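Local atomic coordinates of protein LST4 (Kluyveromyces lactis, PDB entry 4ZY8), a protein that is probably involved in extracellular amino acid uptake and probably required for protein trafficking from the Golgi to the plasma membrane, this chain being its longin domain. Residues His116-Ser119 with Phe120-Cys124. Sequence-based numbering, arbitrary orientation.
Sequences HISS and FLDQC
Two successive turns of helix 114-134 in the longin domain meet here, and Ser118 and Asp122 are joined across them by a water that Ser118 OG and Asp122 OD2 each hold at 2.7 Å. The water donates to the carboxylate. With CG beside its own backbone N (chi1 -64°), Asp122 folds back along the helix, which brings its CG within 3.2 Å of Ser118 O. OD1 is bound instead by Arg84 of strand 79-87, in a salt bridge that ties the helix to the sheet; the same arginine makes a weak hydrogen bond to Ser118 O, its charge probably offsetting that close approach. Replacing Asp122 by an alanine would probably leave Arg84 without this carboxylate as its mate and the water without its link to the acid. Ile117 and Leu121 lie side by side, CG2 of Ile117 4.0 Å from CD1 of Leu121, Ile117 touching Phe82 and Leu121 touching Phe159. Phe120 sets its ring obliquely beside the preceding turn, CD2 3.3 Å from His116 O, and packs on Ile163 and Leu166. Leu121 N to Ile117 O (2.8 Å) is one of five i+4 to i bonds here, in an amphipathic alpha-helix packed between the antiparallel sheet and helix 150-166 of the longin domain.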
# COMPACT_ATOMS: atom_id res chain seq x y z
N HIS A 116 14.14 1.24 6.40
CA HIS A 116 13.90 -0.20 6.22
C HIS A 116 12.58 -0.46 5.50
O HIS A 116 12.54 -1.20 4.54
CB HIS A 116 13.91 -0.93 7.56
CG HIS A 116 15.25 -0.96 8.23
ND1 HIS A 116 15.59 -0.09 9.25
CD2 HIS A 116 16.32 -1.76 8.04
CE1 HIS A 116 16.82 -0.37 9.65
NE2 HIS A 116 17.29 -1.38 8.94
N ILE A 117 11.53 0.19 5.96
CA ILE A 117 10.19 -0.02 5.42
C ILE A 117 10.16 0.38 3.94
O ILE A 117 9.71 -0.38 3.10
CB ILE A 117 9.13 0.80 6.18
CG1 ILE A 117 9.22 0.57 7.70
CG2 ILE A 117 7.72 0.55 5.60
CD1 ILE A 117 9.26 -0.85 8.10
N SER A 118 10.71 1.55 3.62
CA SER A 118 10.76 2.07 2.25
C SER A 118 11.47 1.12 1.31
O SER A 118 11.04 0.89 0.17
CB SER A 118 11.46 3.43 2.22
OG SER A 118 11.58 3.86 0.89
N SER A 119 12.56 0.54 1.78
CA SER A 119 13.25 -0.46 0.97
C SER A 119 12.40 -1.75 0.76
O SER A 119 12.41 -2.35 -0.32
CB SER A 119 14.61 -0.78 1.61
OG SER A 119 15.27 -1.80 0.89
N PHE A 120 11.67 -2.19 1.78
CA PHE A 120 10.78 -3.35 1.60
C PHE A 120 9.60 -3.02 0.66
O PHE A 120 9.14 -3.87 -0.09
CB PHE A 120 10.24 -3.83 2.95
CG PHE A 120 11.29 -4.45 3.84
CD1 PHE A 120 12.24 -5.31 3.33
CD2 PHE A 120 11.30 -4.19 5.21
CE1 PHE A 120 13.19 -5.90 4.16
CE2 PHE A 120 12.27 -4.78 6.04
CZ PHE A 120 13.20 -5.62 5.52
N LEU A 121 9.12 -1.78 0.73
CA LEU A 121 8.06 -1.34 -0.18
C LEU A 121 8.57 -1.33 -1.61
O LEU A 121 7.83 -1.71 -2.52
CB LEU A 121 7.55 0.05 0.24
CG LEU A 121 6.67 0.01 1.49
CD1 LEU A 121 6.32 1.39 2.00
CD2 LEU A 121 5.37 -0.80 1.24
N ASP A 122 9.83 -0.97 -1.81
CA ASP A 122 10.45 -1.04 -3.13
C ASP A 122 10.36 -2.44 -3.69
O ASP A 122 10.02 -2.59 -4.82
CB ASP A 122 11.92 -0.65 -3.16
CG ASP A 122 12.19 0.78 -2.78
OD1 ASP A 122 11.37 1.67 -3.03
OD2 ASP A 122 13.27 1.01 -2.23
N GLN A 123 10.69 -3.45 -2.90
CA GLN A 123 10.61 -4.84 -3.37
C GLN A 123 9.15 -5.16 -3.73
O GLN A 123 8.88 -5.75 -4.78
CB GLN A 123 11.10 -5.83 -2.30
CG GLN A 123 12.44 -5.51 -1.64
CD GLN A 123 12.88 -6.61 -0.66
OE1 GLN A 123 12.04 -7.35 -0.12
NE2 GLN A 123 14.16 -6.66 -0.36
N CYS A 124 8.21 -4.74 -2.88
CA CYS A 124 6.77 -4.97 -3.17
C CYS A 124 6.34 -4.33 -4.49
O CYS A 124 5.62 -4.95 -5.30
CB CYS A 124 5.90 -4.43 -2.04
SG CYS A 124 6.13 -5.33 -0.46
O HOH W 1 13.77 3.02 -0.53